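Local coordinates for C381 turret protein (Sulfolobus turreted icosahedral virus, PDB 4IND), which probably builds the pentameric turrets that project from the viral capsid, each subunit being a chain of three jelly-roll domains, at residues A[296-302]-A[344-350]; A[262-268]-A[373-377]; A[44-48]-A[85-89]; A[91-96]-A[107-113]. All coordinates share one frame; numbering follows the deposited sequence.

Interaction 1. Residues A[296-302]-A[344-350]. With 2HP (dihydrogenphosphate ion), chain B.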
# COMPACT_ATOMS: atom_id res chain seq x y z
N HIS A 296 -8.21 10.45 -20.66
CA HIS A 296 -8.12 9.38 -21.64
C HIS A 296 -9.44 8.60 -21.68
O HIS A 296 -10.39 8.96 -21.00
CB HIS A 296 -6.92 8.46 -21.39
CG HIS A 296 -6.96 7.75 -20.08
ND1 HIS A 296 -6.53 8.33 -18.90
CD2 HIS A 296 -7.34 6.49 -19.76
CE1 HIS A 296 -6.67 7.47 -17.91
NE2 HIS A 296 -7.15 6.34 -18.40
N LEU A 297 -9.48 7.54 -22.49
CA LEU A 297 -10.71 6.80 -22.72
C LEU A 297 -10.62 5.34 -22.33
O LEU A 297 -9.53 4.77 -22.21
CB LEU A 297 -11.11 6.89 -24.20
CG LEU A 297 -11.15 8.31 -24.77
CD1 LEU A 297 -11.26 8.29 -26.29
CD2 LEU A 297 -12.31 9.06 -24.15
N ARG A 298 -11.78 4.72 -22.16
CA ARG A 298 -11.87 3.28 -22.00
C ARG A 298 -13.13 2.83 -22.73
O ARG A 298 -14.22 3.34 -22.46
CB ARG A 298 -11.95 2.92 -20.52
CG ARG A 298 -12.01 1.45 -20.26
CD ARG A 298 -11.85 1.15 -18.79
NE ARG A 298 -11.66 -0.28 -18.59
CZ ARG A 298 -11.34 -0.83 -17.43
NH1 ARG A 298 -11.18 -0.08 -16.36
NH2 ARG A 298 -11.18 -2.15 -17.35
N LEU A 299 -13.00 1.91 -23.69
CA LEU A 299 -14.15 1.49 -24.50
C LEU A 299 -14.73 0.23 -23.91
O LEU A 299 -13.98 -0.70 -23.61
CB LEU A 299 -13.75 1.22 -25.95
CG LEU A 299 -12.91 2.27 -26.66
CD1 LEU A 299 -12.78 1.92 -28.14
CD2 LEU A 299 -13.51 3.65 -26.49
N LYS A 300 -16.05 0.19 -23.76
CA LYS A 300 -16.70 -0.94 -23.10
C LYS A 300 -17.51 -1.79 -24.06
O LYS A 300 -17.64 -3.00 -23.89
CB LYS A 300 -17.60 -0.44 -21.96
CG LYS A 300 -16.91 0.47 -20.97
CD LYS A 300 -15.73 -0.22 -20.32
CE LYS A 300 -16.17 -1.32 -19.37
NZ LYS A 300 -15.02 -1.83 -18.55
N TYR A 301 -18.07 -1.15 -25.07
CA TYR A 301 -19.01 -1.83 -25.98
C TYR A 301 -19.15 -1.05 -27.28
O TYR A 301 -19.18 0.18 -27.28
CB TYR A 301 -20.37 -1.93 -25.32
CG TYR A 301 -21.45 -2.57 -26.19
CD1 TYR A 301 -21.52 -3.95 -26.35
CD2 TYR A 301 -22.40 -1.78 -26.84
CE1 TYR A 301 -22.51 -4.53 -27.14
CE2 TYR A 301 -23.39 -2.35 -27.64
CZ TYR A 301 -23.44 -3.73 -27.79
OH TYR A 301 -24.43 -4.30 -28.57
N ALA A 302 -19.24 -1.77 -28.39
CA ALA A 302 -19.48 -1.15 -29.68
C ALA A 302 -20.34 -2.03 -30.57
O ALA A 302 -20.27 -3.26 -30.51
CB ALA A 302 -18.17 -0.81 -30.39
N TRP A 344 -14.66 -7.71 -24.26
CA TRP A 344 -14.01 -6.64 -25.00
C TRP A 344 -13.98 -5.40 -24.15
O TRP A 344 -15.02 -4.92 -23.70
CB TRP A 344 -14.80 -6.37 -26.26
CG TRP A 344 -14.16 -5.47 -27.30
CD1 TRP A 344 -13.24 -5.84 -28.24
CD2 TRP A 344 -14.47 -4.10 -27.55
NE1 TRP A 344 -12.94 -4.76 -29.04
CE2 TRP A 344 -13.70 -3.68 -28.65
CE3 TRP A 344 -15.33 -3.17 -26.94
CZ2 TRP A 344 -13.74 -2.38 -29.15
CZ3 TRP A 344 -15.39 -1.88 -27.45
CH2 TRP A 344 -14.60 -1.49 -28.54
N ASP A 345 -12.78 -4.88 -23.95
CA ASP A 345 -12.54 -3.76 -23.06
C ASP A 345 -11.23 -3.13 -23.54
O ASP A 345 -10.18 -3.78 -23.53
CB ASP A 345 -12.42 -4.29 -21.63
CG ASP A 345 -12.09 -3.21 -20.61
OD1 ASP A 345 -12.66 -2.10 -20.71
OD2 ASP A 345 -11.27 -3.47 -19.71
N ILE A 346 -11.30 -1.89 -24.02
CA ILE A 346 -10.11 -1.25 -24.58
C ILE A 346 -9.66 -0.14 -23.65
O ILE A 346 -10.36 0.87 -23.49
CB ILE A 346 -10.38 -0.65 -25.98
CG1 ILE A 346 -11.08 -1.65 -26.87
CG2 ILE A 346 -9.07 -0.17 -26.62
CD1 ILE A 346 -10.29 -2.94 -27.13
N ARG A 347 -8.48 -0.32 -23.04
CA ARG A 347 -7.98 0.66 -22.10
C ARG A 347 -6.81 1.45 -22.65
O ARG A 347 -6.23 1.08 -23.68
CB ARG A 347 -7.55 -0.01 -20.80
CG ARG A 347 -8.23 -1.34 -20.54
CD ARG A 347 -8.35 -1.63 -19.06
NE ARG A 347 -7.09 -1.46 -18.34
CZ ARG A 347 -6.17 -2.41 -18.20
NH1 ARG A 347 -6.35 -3.61 -18.74
NH2 ARG A 347 -5.06 -2.16 -17.51
N GLU A 348 -6.48 2.54 -21.96
CA GLU A 348 -5.29 3.34 -22.25
C GLU A 348 -5.21 3.80 -23.70
O GLU A 348 -4.20 3.63 -24.36
CB GLU A 348 -4.02 2.60 -21.84
CG GLU A 348 -3.81 2.59 -20.34
CD GLU A 348 -2.37 2.46 -19.95
OE1 GLU A 348 -1.60 3.43 -20.17
OE2 GLU A 348 -2.00 1.37 -19.43
N ILE A 349 -6.30 4.38 -24.19
CA ILE A 349 -6.30 5.02 -25.50
C ILE A 349 -6.84 6.43 -25.31
O ILE A 349 -7.44 6.72 -24.28
CB ILE A 349 -7.22 4.26 -26.46
CG1 ILE A 349 -8.58 4.07 -25.79
CG2 ILE A 349 -6.61 2.91 -26.80
CD1 ILE A 349 -9.70 3.79 -26.74
N ASN A 350 -6.66 7.30 -26.30
CA ASN A 350 -7.21 8.65 -26.18
C ASN A 350 -7.75 9.15 -27.51
O ASN A 350 -8.14 10.31 -27.64
CB ASN A 350 -6.17 9.63 -25.61
CG ASN A 350 -4.87 9.64 -26.37
OD1 ASN A 350 -4.82 9.24 -27.53
ND2 ASN A 350 -3.79 10.10 -25.71
P 2HP B . -6.88 3.84 -16.30
O1 2HP B . -8.19 4.12 -16.97
O2 2HP B . -6.41 5.22 -15.91
O3 2HP B . -5.90 3.15 -17.32
O4 2HP B . -7.06 3.00 -15.00

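Interaction 2. Residues A[262-268]-A[373-377]. With 2HP (dihydrogenphosphate ion), chain B.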
# COMPACT_ATOMS: atom_id res chain seq x y z
N ILE A 262 -4.33 11.52 -6.97
CA ILE A 262 -5.75 11.17 -6.93
C ILE A 262 -5.98 9.68 -7.17
O ILE A 262 -5.09 8.98 -7.66
CB ILE A 262 -6.59 11.98 -7.95
CG1 ILE A 262 -6.17 11.63 -9.38
CG2 ILE A 262 -6.48 13.49 -7.67
CD1 ILE A 262 -7.23 12.01 -10.44
N ASN A 263 -7.16 9.20 -6.76
CA ASN A 263 -7.63 7.89 -7.15
C ASN A 263 -8.36 8.00 -8.48
O ASN A 263 -8.64 9.11 -8.94
CB ASN A 263 -8.53 7.30 -6.05
CG ASN A 263 -7.72 6.84 -4.86
OD1 ASN A 263 -6.61 6.35 -5.02
ND2 ASN A 263 -8.26 7.01 -3.66
N GLU A 264 -8.65 6.87 -9.10
CA GLU A 264 -9.26 6.90 -10.42
C GLU A 264 -10.49 7.81 -10.43
O GLU A 264 -11.33 7.76 -9.54
CB GLU A 264 -9.66 5.50 -10.89
CG GLU A 264 -10.21 5.53 -12.31
CD GLU A 264 -10.65 4.17 -12.81
OE1 GLU A 264 -10.68 3.99 -14.05
OE2 GLU A 264 -10.96 3.29 -11.98
N LEU A 265 -10.55 8.67 -11.44
CA LEU A 265 -11.67 9.58 -11.60
C LEU A 265 -12.36 9.33 -12.93
O LEU A 265 -11.85 9.69 -13.99
CB LEU A 265 -11.17 11.03 -11.51
CG LEU A 265 -12.20 12.12 -11.87
CD1 LEU A 265 -13.51 11.94 -11.12
CD2 LEU A 265 -11.61 13.51 -11.60
N VAL A 266 -13.53 8.71 -12.89
CA VAL A 266 -14.34 8.58 -14.09
C VAL A 266 -15.10 9.88 -14.28
O VAL A 266 -16.05 10.16 -13.54
CB VAL A 266 -15.30 7.40 -13.99
CG1 VAL A 266 -16.17 7.31 -15.25
CG2 VAL A 266 -14.51 6.11 -13.79
N GLU A 267 -14.67 10.69 -15.24
CA GLU A 267 -15.28 11.99 -15.45
C GLU A 267 -16.70 11.86 -15.99
O GLU A 267 -17.60 12.61 -15.61
CB GLU A 267 -14.42 12.82 -16.39
CG GLU A 267 -13.03 13.03 -15.83
CD GLU A 267 -12.15 13.91 -16.71
OE1 GLU A 267 -11.21 14.54 -16.17
OE2 GLU A 267 -12.39 13.97 -17.93
N ASN A 268 -16.90 10.89 -16.87
CA ASN A 268 -18.23 10.60 -17.38
C ASN A 268 -18.25 9.32 -18.19
O ASN A 268 -17.21 8.81 -18.62
CB ASN A 268 -18.78 11.77 -18.20
CG ASN A 268 -17.82 12.23 -19.28
OD1 ASN A 268 -17.60 11.54 -20.26
ND2 ASN A 268 -17.25 13.40 -19.10
N TYR A 373 -18.40 4.34 -23.76
CA TYR A 373 -17.02 4.55 -23.32
C TYR A 373 -17.02 5.38 -22.05
O TYR A 373 -17.99 6.10 -21.76
CB TYR A 373 -16.22 5.28 -24.40
CG TYR A 373 -16.61 6.73 -24.57
CD1 TYR A 373 -15.96 7.72 -23.86
CD2 TYR A 373 -17.63 7.10 -25.43
CE1 TYR A 373 -16.30 9.06 -24.02
CE2 TYR A 373 -17.98 8.44 -25.59
CZ TYR A 373 -17.32 9.40 -24.87
OH TYR A 373 -17.66 10.72 -25.01
N GLU A 374 -15.93 5.29 -21.31
CA GLU A 374 -15.72 6.15 -20.16
C GLU A 374 -14.63 7.14 -20.52
O GLU A 374 -13.69 6.81 -21.24
CB GLU A 374 -15.24 5.33 -18.95
CG GLU A 374 -16.17 4.21 -18.51
CD GLU A 374 -15.58 3.38 -17.35
OE1 GLU A 374 -16.34 2.72 -16.62
OE2 GLU A 374 -14.34 3.40 -17.17
N GLN A 375 -14.77 8.37 -20.03
CA GLN A 375 -13.66 9.33 -20.08
C GLN A 375 -13.06 9.39 -18.68
O GLN A 375 -13.78 9.63 -17.70
CB GLN A 375 -14.16 10.71 -20.51
CG GLN A 375 -13.06 11.77 -20.50
CD GLN A 375 -13.47 13.02 -21.25
OE1 GLN A 375 -14.63 13.18 -21.62
NE2 GLN A 375 -12.52 13.91 -21.49
N ILE A 376 -11.76 9.17 -18.59
CA ILE A 376 -11.10 8.99 -17.32
C ILE A 376 -10.03 10.06 -17.15
O ILE A 376 -9.30 10.36 -18.10
CB ILE A 376 -10.49 7.60 -17.24
CG1 ILE A 376 -11.63 6.57 -17.34
CG2 ILE A 376 -9.68 7.43 -15.96
CD1 ILE A 376 -11.19 5.15 -17.59
N ALA A 377 -9.94 10.64 -15.96
CA ALA A 377 -8.93 11.68 -15.71
C ALA A 377 -7.54 11.12 -15.91
O ALA A 377 -7.24 10.00 -15.47
CB ALA A 377 -9.08 12.27 -14.30
P 2HP B . -6.88 3.84 -16.30
O1 2HP B . -8.19 4.12 -16.97
O2 2HP B . -6.41 5.22 -15.91
O3 2HP B . -5.90 3.15 -17.32
O4 2HP B . -7.06 3.00 -15.00
O HOH W 1 -8.07 8.87 -13.30

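Interaction 3. Residues A[44-48]-A[85-89]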
# COMPACT_ATOMS: atom_id res chain seq x y z
N GLN A 44 17.00 42.07 15.84
CA GLN A 44 15.77 41.71 16.50
C GLN A 44 14.59 42.02 15.56
O GLN A 44 14.42 43.16 15.13
CB GLN A 44 15.62 42.44 17.83
CG GLN A 44 14.44 41.94 18.63
CD GLN A 44 14.54 42.26 20.10
OE1 GLN A 44 15.20 41.55 20.87
NE2 GLN A 44 13.87 43.33 20.51
N ILE A 45 13.80 41.00 15.27
CA ILE A 45 12.72 41.06 14.30
C ILE A 45 11.38 40.89 15.04
O ILE A 45 11.23 39.99 15.86
CB ILE A 45 12.86 39.90 13.27
CG1 ILE A 45 14.10 40.10 12.39
CG2 ILE A 45 11.60 39.72 12.44
CD1 ILE A 45 14.21 41.46 11.77
N SER A 46 10.41 41.74 14.73
CA SER A 46 9.10 41.64 15.37
C SER A 46 8.00 41.65 14.31
O SER A 46 8.05 42.43 13.37
CB SER A 46 8.88 42.84 16.29
OG SER A 46 9.90 42.95 17.27
N TYR A 47 6.99 40.81 14.48
CA TYR A 47 5.83 40.89 13.60
C TYR A 47 4.58 40.38 14.30
O TYR A 47 4.68 39.69 15.30
CB TYR A 47 6.06 40.16 12.26
CG TYR A 47 6.35 38.66 12.35
CD1 TYR A 47 5.34 37.72 12.19
CD2 TYR A 47 7.64 38.20 12.55
CE1 TYR A 47 5.61 36.35 12.24
CE2 TYR A 47 7.92 36.83 12.61
CZ TYR A 47 6.90 35.92 12.46
OH TYR A 47 7.19 34.56 12.53
N LEU A 48 3.42 40.74 13.76
CA LEU A 48 2.14 40.48 14.43
C LEU A 48 1.51 39.13 14.06
O LEU A 48 1.45 38.76 12.88
CB LEU A 48 1.14 41.58 14.08
CG LEU A 48 1.36 42.93 14.74
CD1 LEU A 48 0.33 43.91 14.22
CD2 LEU A 48 1.24 42.78 16.23
N LYS A 85 10.83 30.95 5.70
CA LYS A 85 10.08 32.00 6.40
C LYS A 85 10.96 33.23 6.44
O LYS A 85 12.08 33.21 6.97
CB LYS A 85 9.71 31.60 7.84
CG LYS A 85 8.81 32.66 8.50
CD LYS A 85 8.50 32.35 9.99
CE LYS A 85 7.55 31.17 10.12
NZ LYS A 85 6.23 31.44 9.51
N VAL A 86 10.47 34.33 5.88
CA VAL A 86 11.29 35.55 5.87
C VAL A 86 10.48 36.73 6.39
O VAL A 86 9.26 36.66 6.52
CB VAL A 86 11.83 35.90 4.46
CG1 VAL A 86 12.67 34.76 3.89
CG2 VAL A 86 10.68 36.24 3.52
N TYR A 87 11.18 37.82 6.69
CA TYR A 87 10.53 39.05 7.10
C TYR A 87 11.23 40.22 6.41
O TYR A 87 12.47 40.37 6.48
CB TYR A 87 10.56 39.24 8.63
CG TYR A 87 9.95 40.56 9.06
CD1 TYR A 87 8.59 40.68 9.23
CD2 TYR A 87 10.75 41.69 9.27
CE1 TYR A 87 8.02 41.87 9.62
CE2 TYR A 87 10.18 42.91 9.66
CZ TYR A 87 8.81 42.99 9.83
OH TYR A 87 8.21 44.18 10.20
N ASN A 88 10.46 41.03 5.71
CA ASN A 88 11.02 42.13 4.95
C ASN A 88 11.13 43.36 5.85
O ASN A 88 10.12 43.98 6.19
CB ASN A 88 10.12 42.44 3.74
CG ASN A 88 10.67 43.60 2.90
OD1 ASN A 88 11.80 44.05 3.10
ND2 ASN A 88 9.86 44.08 1.96
N THR A 89 12.34 43.67 6.28
CA THR A 89 12.55 44.79 7.19
C THR A 89 12.53 46.12 6.48
O THR A 89 12.52 47.15 7.12
CB THR A 89 13.89 44.70 7.97
OG1 THR A 89 14.97 44.85 7.05
CG2 THR A 89 14.04 43.35 8.68

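Interaction 4. Residues A[91-96]-A[107-113]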
# COMPACT_ATOMS: atom_id res chain seq x y z
N SER A 91 11.11 49.31 4.17
CA SER A 91 9.84 50.01 4.05
C SER A 91 9.35 50.03 2.60
O SER A 91 8.48 50.83 2.25
CB SER A 91 9.97 51.42 4.60
OG SER A 91 10.97 52.12 3.89
N PHE A 92 9.90 49.15 1.77
CA PHE A 92 9.46 48.99 0.39
C PHE A 92 9.41 47.51 0.05
O PHE A 92 10.04 46.69 0.74
CB PHE A 92 10.42 49.72 -0.57
CG PHE A 92 11.87 49.42 -0.31
CD1 PHE A 92 12.46 48.25 -0.77
CD2 PHE A 92 12.66 50.32 0.41
CE1 PHE A 92 13.79 47.97 -0.53
CE2 PHE A 92 13.99 50.05 0.67
CZ PHE A 92 14.56 48.87 0.20
N SER A 93 8.69 47.16 -1.01
CA SER A 93 8.55 45.79 -1.45
C SER A 93 9.87 45.31 -2.02
O SER A 93 10.65 46.10 -2.56
CB SER A 93 7.49 45.71 -2.56
OG SER A 93 6.22 45.91 -2.01
N VAL A 94 10.13 44.02 -1.88
CA VAL A 94 11.26 43.38 -2.54
C VAL A 94 10.74 42.16 -3.28
O VAL A 94 9.66 41.68 -2.98
CB VAL A 94 12.36 42.98 -1.54
CG1 VAL A 94 12.85 44.22 -0.77
CG2 VAL A 94 11.86 41.92 -0.57
N THR A 95 11.51 41.69 -4.26
CA THR A 95 11.08 40.53 -5.03
C THR A 95 12.08 39.40 -4.88
O THR A 95 13.28 39.61 -4.63
CB THR A 95 10.85 40.87 -6.51
OG1 THR A 95 12.11 41.04 -7.16
CG2 THR A 95 10.03 42.14 -6.66
N VAL A 96 11.59 38.18 -5.01
CA VAL A 96 12.44 37.00 -4.96
C VAL A 96 12.07 36.16 -6.17
O VAL A 96 10.90 36.18 -6.61
CB VAL A 96 12.20 36.23 -3.65
CG1 VAL A 96 12.57 34.78 -3.82
CG2 VAL A 96 13.00 36.86 -2.50
N THR A 107 8.32 35.61 -10.18
CA THR A 107 8.72 36.20 -8.90
C THR A 107 7.66 36.15 -7.82
O THR A 107 6.46 36.01 -8.10
CB THR A 107 9.08 37.70 -9.09
OG1 THR A 107 8.00 38.39 -9.72
CG2 THR A 107 10.33 37.87 -9.96
N TYR A 108 8.12 36.29 -6.57
CA TYR A 108 7.25 36.64 -5.45
C TYR A 108 7.46 38.11 -5.14
O TYR A 108 8.58 38.62 -5.23
CB TYR A 108 7.63 35.83 -4.22
CG TYR A 108 7.38 34.35 -4.34
CD1 TYR A 108 6.26 33.86 -5.00
CD2 TYR A 108 8.27 33.43 -3.79
CE1 TYR A 108 6.03 32.50 -5.10
CE2 TYR A 108 8.05 32.06 -3.88
CZ TYR A 108 6.92 31.61 -4.53
OH TYR A 108 6.70 30.26 -4.63
N SER A 109 6.38 38.80 -4.79
CA SER A 109 6.46 40.18 -4.33
C SER A 109 6.21 40.21 -2.81
O SER A 109 5.16 39.80 -2.34
CB SER A 109 5.46 41.05 -5.10
OG SER A 109 5.53 42.38 -4.65
N ILE A 110 7.19 40.68 -2.05
CA ILE A 110 7.10 40.66 -0.60
C ILE A 110 6.91 42.07 -0.06
O ILE A 110 7.78 42.93 -0.19
CB ILE A 110 8.39 40.03 0.02
CG1 ILE A 110 8.65 38.64 -0.58
CG2 ILE A 110 8.30 39.95 1.54
CD1 ILE A 110 9.95 37.96 -0.07
N GLY A 111 5.75 42.31 0.55
CA GLY A 111 5.38 43.64 1.00
C GLY A 111 6.32 44.19 2.07
O GLY A 111 7.01 43.44 2.78
N ALA A 112 6.35 45.52 2.17
CA ALA A 112 7.14 46.22 3.19
C ALA A 112 6.75 45.79 4.61
O ALA A 112 5.58 45.58 4.90
CB ALA A 112 6.97 47.72 3.03
N ASN A 113 7.75 45.65 5.48
CA ASN A 113 7.50 45.37 6.90
C ASN A 113 6.54 44.20 7.15
O ASN A 113 5.62 44.31 7.96
CB ASN A 113 6.93 46.60 7.60
CG ASN A 113 7.80 47.82 7.40
OD1 ASN A 113 8.94 47.84 7.85
ND2 ASN A 113 7.27 48.84 6.73
O HOH W 2 4.88 47.17 0.58
O HOH W 3 4.15 44.12 -2.84

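Interaction 1. Residues A[296-302]-A[344-350]
The guanidinium of Arg298 turns its edge to Asp345 and takes the CD methylene of Arg347 over one face, with Arg298 NH2 3.3 Å from Arg347 CD. Its grip on the carboxylate is side-on: Arg298 NE meets Asp345 OD1 at 3.0 Å and Arg298 NH2 meets Asp345 OD2 at 2.7 Å, in planes only 28° apart. Lys300 NZ comes to the same OD1 of Asp345 from above the carboxylate plane, at 3.2 Å, so three bonds restrain the rotation of the acid. The Trp344 ring sets its edge against the Lys300 carbonyl and Tyr301 N, while Ile346 CG1 lies over one face; Trp344 NE1 is satisfied by Val330 O. Trp344 CZ3 touches Leu299 CB at 3.8 Å, and Leu299 CG in turn packs on Ile349 CD1 at 3.6 Å. His296 points a ring edge at the phosphate, NE2 bonding O1 at 2.8 Å and O2 more weakly, with ND1 held by Gly378 O. Backbone bonds join Leu297 to Ile349 and Leu299 to Ile346 with a shift of one residue, the mark of a beta bulge between antiparallel strands, here at the outermost strand, within this subunit, of a jelly-roll sheet.

Interaction 2. Residues A[262-268]-A[373-377]
Gln375, Ala377 and Asn268 bury the most surface here, and Gln375 shows how one residue can serve two. Its carbonyl O accepts from Glu267 N at 2.8 Å and, through a weak bond, from Asn268 N at 3.5 Å, while Gln375 N returns a bond to Asn268 O at 2.9 Å. Glu267 and Asn268 thus both oppose Gln375, a classic beta bulge where the first strand of this jelly roll joins the last. The Gln375 chain stands extended, CG anti to its backbone nitrogen (chi1 177°), and its amide is turned 87° from that of Asn268, whose OD1 lies 3.5 Å from Gln375 CB. Ser295 OG holds the far end of the glutamine through NE2. Ala377 is gripped by its backbone, N bonding to Leu265 O at 2.9 Å, and a water links its O to Leu265 N. The methyl of Ala377 fits between Leu265 CB at 3.7 Å and Glu267 OE1 at 3.6 Å. On the other face, Ile376 CD1 comes within 3.2 Å of phosphate O1. Glu264 OE1, beside Ile376 CD1, is buried without a polar partner, whereas Glu264 OE2 makes a salt bridge with Arg347 of a neighbouring subunit.

Interaction 3. Residues A[44-48]-A[85-89]
Tyr87 carries most of this contact, lying against Ile45, Ser46 and Tyr47 in turn. At its root, Tyr87 CB is 4.0 Å from Ile45 CG2, and the same methyl reaches along the ring, with Tyr87 CD2 at 3.8 Å from Ile45 CG2. The chain leaves with CG opposite the backbone nitrogen (chi1 177°), which carries the ring across to the facing strand. There the other flank of the ring meets the next residue but one: Tyr87 CE1 lies 3.7 Å from Tyr47 CB, an oblique approach. Near the tip, CZ and OH pass by the carbonyl of Ser46, Tyr87 OH standing 3.6 Å from Ser46 O without making a hydrogen bond. Flanking this ring, Ile45 CD1 touches Thr89 CG2 at 3.6 Å, and Thr89 CG2 itself sits at the edge of Tyr87. At the other end, Tyr47 OH comes to 3.6 Å from Lys85 CD, the two side chains crossing almost at right angles. The short segments themselves cross at 94°, hairpin 41-49/52-60 lying across the face of the four-stranded sheet opposite to the one that meets hairpin 94-96/108-110. No hydrogen bond spans the two segments, which are held by van der Waals contact, mostly apolar; the polar tips turn to other partners, Tyr47 OH bonding Asp72 of a neighbouring subunit and Lys85 NZ pairing with Glu117, Glu115 and that same Asp72.

Interaction 4. Residues A[91-96]-A[107-113]
Ile110 and Val96 meet because their torsions send the branches toward each other: Ile110 runs extended to CD1 (chi1 -54°, chi2 178°), and with Val96 CG1 roughly opposite the backbone nitrogen (chi1 155°), CG2 is left beside it. Ile110 CD1 ends 4.1 Å from Val96 CG2, and on the same face Val94 CG2 lies 4.0 Å from Ile110 CB, so the isoleucine leans on both valines. Beneath this face the backbones pair in regular antiparallel fashion. Val94 and Ile110 exchange two backbone bonds, the shorter from Ile110 N to Val94 O at 2.8 Å, and Val96 and Tyr108 do the same, with Tyr108 N to Val96 O also at 2.8 Å. Thr95 and Ser109 form the non-hydrogen-bonded pair between them and put their side chains on the opposite, solvent-facing side; between the strands, the C-H of Thr95 CA points to Tyr108 O. Beyond Val94 the chains stay close, but the regular pairing stops and waters bridge from Ser93, whose OG shares one water with Ser109 OG and a second with Ala112 N, the donor to that second water at 2.7 Å. The methyl of Ala112 presses close to the Ser91 backbone, CB lying 3.3 Å from Ser91 C. This small hairpin is a two-stranded sheet within the first domain: its apolar face packs on Ile118 and Phe116 of strand 114-124, on Val86 of strand 78-88 and on Pro135, while Tyr108 leans on strand 155-163 and bonds through OH to Tyr119 O.

From the N terminus, interaction 3 closes the first loop, bringing residues 44-48 over 85-89, and interaction 4 follows almost at once as a hairpin, 91-96 with 107-113. These two stand in series and touch, Asn88 bonding weakly to Gly111 O and Ile110 O, so that strand 78-88, crossed by 41-49 on one side, is joined to the hairpin on the other within the first domain. Far along the chain, interaction 2 joins 262-268 to 373-377 and closes a long loop, inside which interaction 1 pairs 296-302 with 344-350. Neighbouring strands 295-305 and 365-377 place both in one sheet of the last domain, beside a shared phosphate. Centres of interactions 1 and 3 lie about 56 Å apart.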